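Local coordinates for Orf11 (Staphylococcus phage P68, PDB 6O43), which is a potential lysin, a helical phage protein without strands that probably helps to break down the staphylococcal cell wall, at residues A[21-24]-A[25-29]; A[45-48]-A[49-53]; A[84-88]-A[89-93]. All coordinates share one frame; numbering follows the deposited sequence.

Contact 1 (A[21-24]-A[25-29])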
ATOM      1  N   LEU A  21      10.399  -9.144  -8.110  1.00 59.50           N
ATOM      2  CA  LEU A  21       9.430  -9.703  -9.041  1.00 55.02           C
ATOM      3  C   LEU A  21       9.352  -8.835 -10.289  1.00 58.80           C
ATOM      4  O   LEU A  21       9.370  -7.603 -10.200  1.00 67.83           O
ATOM      5  CB  LEU A  21       8.047  -9.817  -8.395  1.00 54.86           C
ATOM      6  CG  LEU A  21       7.920 -10.757  -7.193  1.00 55.64           C
ATOM      7  CD1 LEU A  21       6.580 -10.557  -6.499  1.00 54.88           C
ATOM      8  CD2 LEU A  21       8.090 -12.203  -7.631  1.00 55.96           C
ATOM      9  N   THR A  22       9.261  -9.482 -11.446  1.00 53.99           N
ATOM     10  CA  THR A  22       9.158  -8.793 -12.723  1.00 58.77           C
ATOM     11  C   THR A  22       7.707  -8.742 -13.186  1.00 59.39           C
ATOM     12  O   THR A  22       6.827  -9.426 -12.656  1.00 54.38           O
ATOM     13  CB  THR A  22      10.011  -9.489 -13.786  1.00 58.48           C
ATOM     14  OG1 THR A  22       9.275 -10.590 -14.325  1.00 56.94           O
ATOM     15  CG2 THR A  22      11.314 -10.000 -13.179  1.00 60.28           C
ATOM     16  N   ILE A  23       7.467  -7.917 -14.208  1.00 55.53           N
ATOM     17  CA  ILE A  23       6.127  -7.817 -14.776  1.00 53.79           C
ATOM     18  C   ILE A  23       5.707  -9.148 -15.388  1.00 53.12           C
ATOM     19  O   ILE A  23       4.537  -9.543 -15.302  1.00 56.39           O
ATOM     20  CB  ILE A  23       6.065  -6.669 -15.801  1.00 56.06           C
ATOM     21  CG1 ILE A  23       6.077  -5.318 -15.079  1.00 53.14           C
ATOM     22  CG2 ILE A  23       4.837  -6.811 -16.695  1.00 48.93           C
ATOM     23  CD1 ILE A  23       6.014  -4.120 -16.004  1.00 49.35           C
ATOM     24  N   ASP A  24       6.651  -9.861 -16.012  1.00 53.10           N
ATOM     25  CA  ASP A  24       6.349 -11.191 -16.534  1.00 55.04           C
ATOM     26  C   ASP A  24       5.847 -12.113 -15.431  1.00 57.63           C
ATOM     27  O   ASP A  24       4.855 -12.827 -15.609  1.00 54.28           O
ATOM     28  CB  ASP A  24       7.585 -11.795 -17.203  1.00 61.58           C
ATOM     29  CG  ASP A  24       7.799 -11.280 -18.607  1.00 66.99           C
ATOM     30  OD1 ASP A  24       6.827 -10.781 -19.213  1.00 64.86           O
ATOM     31  OD2 ASP A  24       8.939 -11.386 -19.112  1.00 80.61           O
ATOM     32  N   GLN A  25       6.526 -12.114 -14.283  1.00 53.29           N
ATOM     33  CA  GLN A  25       6.082 -12.939 -13.168  1.00 58.84           C
ATOM     34  C   GLN A  25       4.758 -12.448 -12.596  1.00 56.72           C
ATOM     35  O   GLN A  25       3.963 -13.255 -12.101  1.00 49.45           O
ATOM     36  CB  GLN A  25       7.159 -12.966 -12.082  1.00 60.84           C
ATOM     37  CG  GLN A  25       8.446 -13.652 -12.523  1.00 60.14           C
ATOM     38  CD  GLN A  25       9.622 -13.323 -11.627  1.00 68.61           C
ATOM     39  OE1 GLN A  25       9.949 -12.156 -11.414  1.00 69.97           O
ATOM     40  NE2 GLN A  25      10.266 -14.355 -11.095  1.00 77.06           N
ATOM     41  N   LEU A  26       4.493 -11.141 -12.679  1.00 47.43           N
ATOM     42  CA  LEU A  26       3.302 -10.583 -12.045  1.00 44.80           C
ATOM     43  C   LEU A  26       2.037 -10.900 -12.835  1.00 46.13           C
ATOM     44  O   LEU A  26       0.998 -11.210 -12.244  1.00 51.05           O
ATOM     45  CB  LEU A  26       3.457  -9.068 -11.874  1.00 45.68           C
ATOM     46  CG  LEU A  26       4.417  -8.582 -10.783  1.00 52.49           C
ATOM     47  CD1 LEU A  26       4.555  -7.063 -10.817  1.00 48.39           C
ATOM     48  CD2 LEU A  26       3.945  -9.043  -9.410  1.00 43.34           C
ATOM     49  N   VAL A  27       2.102 -10.840 -14.169  1.00 51.18           N
ATOM     50  CA  VAL A  27       0.877 -10.910 -14.972  1.00 51.45           C
ATOM     51  C   VAL A  27       0.048 -12.148 -14.653  1.00 52.48           C
ATOM     52  O   VAL A  27      -1.136 -11.998 -14.314  1.00 49.03           O
ATOM     53  CB  VAL A  27       1.217 -10.800 -16.471  1.00 54.17           C
ATOM     54  CG1 VAL A  27      -0.047 -10.962 -17.301  1.00 53.44           C
ATOM     55  CG2 VAL A  27       1.886  -9.466 -16.762  1.00 51.65           C
ATOM     56  N   PRO A  28       0.583 -13.370 -14.733  1.00 52.62           N
ATOM     57  CA  PRO A  28      -0.252 -14.542 -14.417  1.00 53.03           C
ATOM     58  C   PRO A  28      -0.756 -14.560 -12.984  1.00 58.71           C
ATOM     59  O   PRO A  28      -1.795 -15.174 -12.712  1.00 55.26           O
ATOM     60  CB  PRO A  28       0.685 -15.726 -14.702  1.00 64.31           C
ATOM     61  CG  PRO A  28       2.069 -15.157 -14.614  1.00 62.20           C
ATOM     62  CD  PRO A  28       1.947 -13.751 -15.133  1.00 59.03           C
ATOM     63  N   LYS A  29      -0.053 -13.904 -12.056  1.00 55.33           N
ATOM     64  CA  LYS A  29      -0.458 -13.956 -10.655  1.00 52.05           C
ATOM     65  C   LYS A  29      -1.690 -13.105 -10.382  1.00 46.15           C
ATOM     66  O   LYS A  29      -2.508 -13.462  -9.526  1.00 46.21           O
ATOM     67  CB  LYS A  29       0.695 -13.506  -9.754  1.00 64.07           C
ATOM     68  CG  LYS A  29       1.877 -14.462  -9.711  1.00 62.05           C
ATOM     69  CD  LYS A  29       1.471 -15.800  -9.119  1.00 57.68           C
ATOM     70  CE  LYS A  29       2.677 -16.689  -8.884  1.00 64.07           C
ATOM     71  NZ  LYS A  29       2.274 -18.088  -8.574  1.00 73.83           N
TER
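Thr22 and Gln25 hold each other in a capping box at the start of helix 23-30, a textbook closure of a helical N-terminus. With chi1 at 83°, Thr22 OG1 sits between its own backbone N and carbonyl carbon, from where it accepts from Gln25 N at 3.1 Å, almost in line with the N-H (168°). The return bond is shorter: Gln25, its CG beside the backbone N (chi1 -65°) and its chain extended beyond, brings OE1 to Thr22 N, in the plane of its own carbonyl, at 2.8 Å. The hydroxyl also donates weakly to that oxygen, which therefore has two donors from one residue. This polar clasp is on the solvent side. The tight side is apolar. Leu21 CD1 lies 4.2 Å from Leu26 CD2, and both leucines are buried against Thr62 of helix 61-71 and against Trp188. One turn on, Ile23 CG2 meets Val27 CG2 at 4.0 Å, and this pair leans on helix 44-57. Pro28, on the exposed flank, has no N-H to give, and the helix kinks there. Facing the oxygen that would have accepted such a bond is a ring carbon instead: Pro28 CD stands 3.1 Å from Asp24 O.

Contact 2 (A[45-48]-A[49-53])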
ATOM      1  N   SER A  45      -2.247  -8.345 -22.369  1.00 51.87           N
ATOM      2  CA  SER A  45      -1.644  -7.167 -22.987  1.00 57.58           C
ATOM      3  C   SER A  45      -2.082  -5.886 -22.283  1.00 52.88           C
ATOM      4  O   SER A  45      -1.280  -4.960 -22.116  1.00 54.71           O
ATOM      5  CB  SER A  45      -1.977  -7.114 -24.480  1.00 57.53           C
ATOM      6  OG  SER A  45      -3.343  -6.816 -24.700  1.00 72.18           O
ATOM      7  N   LYS A  46      -3.345  -5.813 -21.852  1.00 45.65           N
ATOM      8  CA  LYS A  46      -3.798  -4.640 -21.108  1.00 43.47           C
ATOM      9  C   LYS A  46      -3.195  -4.605 -19.707  1.00 46.43           C
ATOM     10  O   LYS A  46      -2.861  -3.529 -19.196  1.00 45.31           O
ATOM     11  CB  LYS A  46      -5.327  -4.609 -21.047  1.00 43.34           C
ATOM     12  CG  LYS A  46      -5.981  -4.340 -22.399  1.00 51.99           C
ATOM     13  CD  LYS A  46      -7.489  -4.200 -22.284  1.00 47.36           C
ATOM     14  CE  LYS A  46      -8.084  -3.716 -23.598  1.00 58.79           C
ATOM     15  NZ  LYS A  46      -9.575  -3.644 -23.572  1.00 57.56           N
ATOM     16  N   ILE A  47      -3.039  -5.769 -19.073  1.00 43.40           N
ATOM     17  CA  ILE A  47      -2.380  -5.817 -17.770  1.00 45.74           C
ATOM     18  C   ILE A  47      -0.951  -5.297 -17.883  1.00 46.01           C
ATOM     19  O   ILE A  47      -0.505  -4.470 -17.080  1.00 50.14           O
ATOM     20  CB  ILE A  47      -2.422  -7.246 -17.200  1.00 45.47           C
ATOM     21  CG1 ILE A  47      -3.866  -7.672 -16.927  1.00 44.10           C
ATOM     22  CG2 ILE A  47      -1.584  -7.342 -15.939  1.00 42.61           C
ATOM     23  CD1 ILE A  47      -4.001  -9.118 -16.474  1.00 47.15           C
ATOM     24  N   ARG A  48      -0.215  -5.768 -18.895  1.00 43.41           N
ATOM     25  CA  ARG A  48       1.134  -5.263 -19.131  1.00 46.55           C
ATOM     26  C   ARG A  48       1.134  -3.768 -19.390  1.00 43.65           C
ATOM     27  O   ARG A  48       2.009  -3.046 -18.905  1.00 48.87           O
ATOM     28  CB  ARG A  48       1.771  -5.980 -20.318  1.00 47.18           C
ATOM     29  CG  ARG A  48       2.193  -7.380 -20.022  1.00 58.46           C
ATOM     30  CD  ARG A  48       2.644  -8.095 -21.287  1.00 64.99           C
ATOM     31  NE  ARG A  48       2.735  -9.524 -21.037  1.00 61.40           N
ATOM     32  CZ  ARG A  48       3.727 -10.094 -20.367  1.00 61.59           C
ATOM     33  NH1 ARG A  48       4.721  -9.352 -19.895  1.00 61.83           N
ATOM     34  NH2 ARG A  48       3.722 -11.403 -20.168  1.00 67.46           N
ATOM     35  N   GLN A  49       0.186  -3.294 -20.198  1.00 46.07           N
ATOM     36  CA  GLN A  49       0.068  -1.866 -20.459  1.00 51.91           C
ATOM     37  C   GLN A  49      -0.049  -1.084 -19.154  1.00 46.70           C
ATOM     38  O   GLN A  49       0.618  -0.061 -18.963  1.00 44.21           O
ATOM     39  CB  GLN A  49      -1.141  -1.616 -21.360  1.00 52.46           C
ATOM     40  CG  GLN A  49      -1.270  -0.200 -21.872  1.00 59.96           C
ATOM     41  CD  GLN A  49      -2.630   0.061 -22.483  1.00 65.82           C
ATOM     42  OE1 GLN A  49      -3.609  -0.612 -22.155  1.00 66.12           O
ATOM     43  NE2 GLN A  49      -2.700   1.037 -23.380  1.00 67.95           N
ATOM     44  N   VAL A  50      -0.883  -1.571 -18.235  1.00 44.14           N
ATOM     45  CA  VAL A  50      -1.086  -0.887 -16.961  1.00 44.11           C
ATOM     46  C   VAL A  50       0.189  -0.917 -16.127  1.00 44.98           C
ATOM     47  O   VAL A  50       0.659   0.120 -15.644  1.00 45.06           O
ATOM     48  CB  VAL A  50      -2.267  -1.518 -16.204  1.00 43.24           C
ATOM     49  CG1 VAL A  50      -2.276  -1.055 -14.757  1.00 39.74           C
ATOM     50  CG2 VAL A  50      -3.577  -1.176 -16.899  1.00 38.95           C
ATOM     51  N   LEU A  51       0.772  -2.102 -15.950  1.00 44.37           N
ATOM     52  CA  LEU A  51       1.959  -2.224 -15.109  1.00 47.23           C
ATOM     53  C   LEU A  51       3.118  -1.403 -15.661  1.00 41.42           C
ATOM     54  O   LEU A  51       3.815  -0.712 -14.911  1.00 47.00           O
ATOM     55  CB  LEU A  51       2.347  -3.694 -14.969  1.00 44.89           C
ATOM     56  CG  LEU A  51       1.279  -4.527 -14.259  1.00 42.89           C
ATOM     57  CD1 LEU A  51       1.717  -5.978 -14.117  1.00 47.08           C
ATOM     58  CD2 LEU A  51       0.960  -3.912 -12.900  1.00 38.75           C
ATOM     59  N   LYS A  52       3.351  -1.474 -16.974  1.00 44.94           N
ATOM     60  CA  LYS A  52       4.389  -0.644 -17.580  1.00 47.50           C
ATOM     61  C   LYS A  52       4.134   0.837 -17.317  1.00 44.19           C
ATOM     62  O   LYS A  52       5.071   1.601 -17.060  1.00 47.83           O
ATOM     63  CB  LYS A  52       4.466  -0.911 -19.084  1.00 47.83           C
ATOM     64  CG  LYS A  52       5.028  -2.270 -19.468  1.00 50.55           C
ATOM     65  CD  LYS A  52       5.132  -2.394 -20.982  1.00 60.72           C
ATOM     66  CE  LYS A  52       5.806  -1.165 -21.581  1.00 66.96           C
ATOM     67  NZ  LYS A  52       6.058  -1.311 -23.046  1.00 74.43           N
ATOM     68  N   ALA A  53       2.872   1.261 -17.382  1.00 43.45           N
ATOM     69  CA  ALA A  53       2.558   2.679 -17.247  1.00 50.49           C
ATOM     70  C   ALA A  53       2.838   3.180 -15.832  1.00 45.51           C
ATOM     71  O   ALA A  53       3.449   4.240 -15.654  1.00 44.64           O
ATOM     72  CB  ALA A  53       1.101   2.932 -17.636  1.00 47.58           C
TER
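Ile47 and Leu51 lie side by side on the buried face of helix 44-57 and point the same way, a standard i to i+4 pairing. Ile47 has CG2 anti to its backbone N, which carries this branch forward along the helix until it meets Leu51 CD1 at 4.0 Å. A chi2 of -179° puts Leu51 CD1, the branch that touches Ile47, anti to CA, and Leu51 CG rests by the carbonyl oxygen Ile47 O at 3.3 Å. Beneath the pair, Leu51 N reaches Ile47 O at 2.9 Å in a nearly straight bond. Beside them, Val50 packs its CG2 on Lys46 O, while its side chain meets Phe64 and Trp79.

The polar side chains around them take other routes. The helix itself brings Gln49 CB to 3.4 Å from Ser45 O; a chi1 of -172° then directs the chain on toward Tyr89, whose hydroxyl OE1 meets. Lys52 covers Arg48 O with CG at 3.2 Å, then turns at chi3 (48°) and heads off from the helix. Arg48 stays extended from CG to NE and carries its guanidinium to Asp24, forming a salt bridge through NH1. Backbone bonds and the Ile47-Leu51 contact thus act within the helix, whereas the polar ends of Arg48 and Gln49 reach different neighbours, which implies that this one helix is pinned to helix 23-30 and to helix 89-104 at once.

Contact 3 (A[84-88]-A[89-93]); sequences SARGD and YLTDA. With I3C (5-amino-2,4,6-triiodobenzene-1,3-dicarboxylic acid), chain B.
Asp88 grips Thr91 with both carboxylate oxygens, and one of these bonds is remarkably short: Thr91 OG1 donates to Asp88 OD2 at only 2.5 Å. This is an N-cap, opening helix 89-104. The other oxygen, OD1, makes the capping bond proper, accepting from Thr91 N at 2.8 Å in an almost linear N-H arrangement, although the donor lies well above the carboxylate plane, 45° out of it. A chi1 of 68° tucks the Asp88 carboxylate over the helix's first turn, across the threonine side chain. Asp88 O then starts the regular helical pattern by taking Asp92 N at 2.9 Å.

A second aspartate ties the preceding loop to the same turn. Asp92, buried, directs OD1 to Arg86 N, a nearly straight bond of 2.7 Å made on the anti side of the oxygen. A water bridges this oxygen to Ser84 O, donating to both, while Asp92 OD2 accepts from Trp79 N, so the carboxylate is fixed at both ends. Arg86 lays CB and CG alongside OD1, then bends away at chi2 and chi3 to a cation-pi contact with Phe95.

The outer side of the loop borders a triiodinated compound of the kind used for phasing, in a pocket completed by Trp39. Its amino nitrogen N13 stands 3.6 Å from Tyr89 N, and its iodine I3 lies closer still to the loop backbone, 3.2 Å from Arg86 O.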
ATOM      1  N   SER A  84     -12.238   8.114  -6.235  1.00 55.10           N
ATOM      2  CA  SER A  84     -13.187   7.978  -7.332  0.57 48.86           C
ATOM      3  C   SER A  84     -12.457   7.590  -8.612  1.00 48.62           C
ATOM      4  O   SER A  84     -11.342   8.051  -8.871  1.00 46.88           O
ATOM      5  CB  SER A  84     -13.951   9.288  -7.536  0.57 49.63           C
ATOM      6  OG  SER A  84     -14.156   9.953  -6.300  0.57 53.20           O
ATOM      7  N   ALA A  85     -13.089   6.740  -9.413  1.00 47.88           N
ATOM      8  CA  ALA A  85     -12.471   6.250 -10.637  1.00 51.11           C
ATOM      9  C   ALA A  85     -12.472   7.325 -11.716  1.00 52.58           C
ATOM     10  O   ALA A  85     -13.480   8.008 -11.927  1.00 56.55           O
ATOM     11  CB  ALA A  85     -13.204   5.003 -11.132  1.00 55.29           C
ATOM     12  N   ARG A  86     -11.344   7.472 -12.400  1.00 55.71           N
ATOM     13  CA  ARG A  86     -11.282   8.310 -13.589  1.00 57.41           C
ATOM     14  C   ARG A  86     -12.102   7.648 -14.702  1.00 60.52           C
ATOM     15  O   ARG A  86     -12.799   6.650 -14.492  1.00 50.73           O
ATOM     16  CB  ARG A  86      -9.831   8.554 -13.992  1.00 55.47           C
ATOM     17  CG  ARG A  86      -8.990   9.227 -12.916  1.00 59.91           C
ATOM     18  CD  ARG A  86      -9.505  10.623 -12.587  1.00 64.67           C
ATOM     19  NE  ARG A  86      -9.604  10.838 -11.146  1.00 82.03           N
ATOM     20  CZ  ARG A  86     -10.744  11.055 -10.495  1.00 80.45           C
ATOM     21  NH1 ARG A  86     -11.891  11.101 -11.160  1.00 89.32           N
ATOM     22  NH2 ARG A  86     -10.737  11.235  -9.182  1.00 73.75           N
ATOM     23  N   GLY A  87     -12.006   8.193 -15.917  1.00 55.52           N
ATOM     24  CA  GLY A  87     -12.914   7.805 -16.985  1.00 63.23           C
ATOM     25  C   GLY A  87     -12.560   6.528 -17.717  1.00 55.21           C
ATOM     26  O   GLY A  87     -13.435   5.936 -18.357  1.00 61.63           O
ATOM     27  N   ASP A  88     -11.302   6.096 -17.656  1.00 52.97           N
ATOM     28  CA  ASP A  88     -10.893   4.865 -18.320  1.00 54.54           C
ATOM     29  C   ASP A  88      -9.756   4.239 -17.524  1.00 52.55           C
ATOM     30  O   ASP A  88      -9.107   4.899 -16.708  1.00 47.88           O
ATOM     31  CB  ASP A  88     -10.483   5.115 -19.779  1.00 54.85           C
ATOM     32  CG  ASP A  88      -9.205   5.922 -19.900  1.00 63.09           C
ATOM     33  OD1 ASP A  88      -8.114   5.314 -19.870  1.00 57.36           O
ATOM     34  OD2 ASP A  88      -9.291   7.165 -20.021  1.00 65.34           O
ATOM     35  N   TYR A  89      -9.522   2.946 -17.769  1.00 44.81           N
ATOM     36  CA  TYR A  89      -8.614   2.200 -16.903  1.00 48.53           C
ATOM     37  C   TYR A  89      -7.181   2.711 -16.996  1.00 53.21           C
ATOM     38  O   TYR A  89      -6.464   2.712 -15.987  1.00 45.42           O
ATOM     39  CB  TYR A  89      -8.674   0.703 -17.226  1.00 46.52           C
ATOM     40  CG  TYR A  89      -7.996   0.291 -18.517  1.00 52.02           C
ATOM     41  CD1 TYR A  89      -6.624   0.066 -18.567  1.00 53.24           C
ATOM     42  CD2 TYR A  89      -8.731   0.102 -19.677  1.00 50.21           C
ATOM     43  CE1 TYR A  89      -6.002  -0.315 -19.742  1.00 50.96           C
ATOM     44  CE2 TYR A  89      -8.118  -0.280 -20.855  1.00 66.37           C
ATOM     45  CZ  TYR A  89      -6.753  -0.489 -20.881  1.00 60.13           C
ATOM     46  OH  TYR A  89      -6.140  -0.873 -22.055  1.00 67.01           O
ATOM     47  N   LEU A  90      -6.738   3.141 -18.180  1.00 46.12           N
ATOM     48  CA  LEU A  90      -5.363   3.611 -18.312  1.00 49.99           C
ATOM     49  C   LEU A  90      -5.192   4.992 -17.692  1.00 44.38           C
ATOM     50  O   LEU A  90      -4.235   5.231 -16.950  1.00 44.23           O
ATOM     51  CB  LEU A  90      -4.937   3.627 -19.781  1.00 45.28           C
ATOM     52  CG  LEU A  90      -3.445   3.886 -20.000  1.00 53.77           C
ATOM     53  CD1 LEU A  90      -2.617   2.870 -19.224  1.00 54.10           C
ATOM     54  CD2 LEU A  90      -3.092   3.849 -21.481  1.00 52.38           C
ATOM     55  N   THR A  91      -6.107   5.915 -17.996  1.00 54.90           N
ATOM     56  CA  THR A  91      -6.096   7.214 -17.331  1.00 52.66           C
ATOM     57  C   THR A  91      -6.136   7.060 -15.816  1.00 48.03           C
ATOM     58  O   THR A  91      -5.493   7.824 -15.085  1.00 46.28           O
ATOM     59  CB  THR A  91      -7.280   8.057 -17.810  1.00 56.45           C
ATOM     60  OG1 THR A  91      -7.160   8.306 -19.218  1.00 57.66           O
ATOM     61  CG2 THR A  91      -7.330   9.383 -17.056  1.00 58.87           C
ATOM     62  N   ASP A  92      -6.884   6.071 -15.323  1.00 44.31           N
ATOM     63  CA  ASP A  92      -7.006   5.896 -13.880  1.00 46.38           C
ATOM     64  C   ASP A  92      -5.711   5.368 -13.274  1.00 44.53           C
ATOM     65  O   ASP A  92      -5.294   5.818 -12.199  1.00 46.95           O
ATOM     66  CB  ASP A  92      -8.171   4.960 -13.558  1.00 43.28           C
ATOM     67  CG  ASP A  92      -8.566   5.007 -12.095  1.00 45.70           C
ATOM     68  OD1 ASP A  92      -9.260   5.967 -11.699  1.00 49.49           O
ATOM     69  OD2 ASP A  92      -8.178   4.099 -11.332  1.00 44.81           O
ATOM     70  N   ALA A  93      -5.063   4.410 -13.943  1.00 45.11           N
ATOM     71  CA  ALA A  93      -3.805   3.880 -13.426  1.00 45.39           C
ATOM     72  C   ALA A  93      -2.747   4.969 -13.333  1.00 47.44           C
ATOM     73  O   ALA A  93      -2.035   5.068 -12.326  1.00 41.17           O
ATOM     74  CB  ALA A  93      -3.311   2.725 -14.299  1.00 46.52           C
TER
HETATM   75  I3  I3C B 301     -13.247   3.639 -15.563  0.52 83.77           I
HETATM   76  I2  I3C B 301     -13.593  -1.611 -18.494  0.52 90.77           I
HETATM   77  I1  I3C B 301     -18.615   1.675 -17.596  0.52 88.53           I
HETATM   78  O8  I3C B 301     -16.749   4.571 -16.927  0.52 91.49           O
HETATM   79  O9  I3C B 301     -16.794   3.667 -14.943  0.52 91.67           O
HETATM   80  C10 I3C B 301     -16.704  -0.812 -18.611  0.52 92.54           C
HETATM   81  N13 I3C B 301     -12.371   0.906 -16.899  0.52 88.12           N
HETATM   82  C1  I3C B 301     -15.791   2.363 -16.715  0.52 92.07           C
HETATM   83  C6  I3C B 301     -14.422   2.196 -16.561  0.52 89.81           C
HETATM   84  C5  I3C B 301     -13.801   1.071 -17.065  0.52 89.27           C
HETATM   85  C4  I3C B 301     -14.542   0.107 -17.723  0.52 92.54           C
HETATM   86  C3  I3C B 301     -15.906   0.266 -17.880  0.52 93.50           C
HETATM   87  C2  I3C B 301     -16.534   1.395 -17.375  0.52 91.38           C
HETATM   88  C7  I3C B 301     -16.484   3.606 -16.161  0.52 92.82           C
HETATM   89  O11 I3C B 301     -17.223  -1.758 -17.960  0.52 90.28           O
HETATM   90  O12 I3C B 301     -16.836  -0.759 -19.861  0.52 91.92           O
HETATM   91  O   HOH W   1      -8.890   6.561  -9.034  1.00 41.40           O

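The three contacts follow one another in series along the chain, and helix 44-57 stands between the outer two in space as well as in sequence. Contact 1 lies on helix 23-30 and contact 2 on helix 44-57, their centres 11 Å apart; Ile23 CD1 packs on Leu51 CB at 3.8 Å between them. Contact 3 opens helix 89-104. Its centre is 13 Å from that of contact 2, and the two touch where Val50 CG2 meets Tyr89 CD1 at 3.7 Å. Contacts 1 and 3 do not touch, their centres being 22 Å apart. Two capped helix starts are therefore bridged by helix 44-57, in a fold without strands.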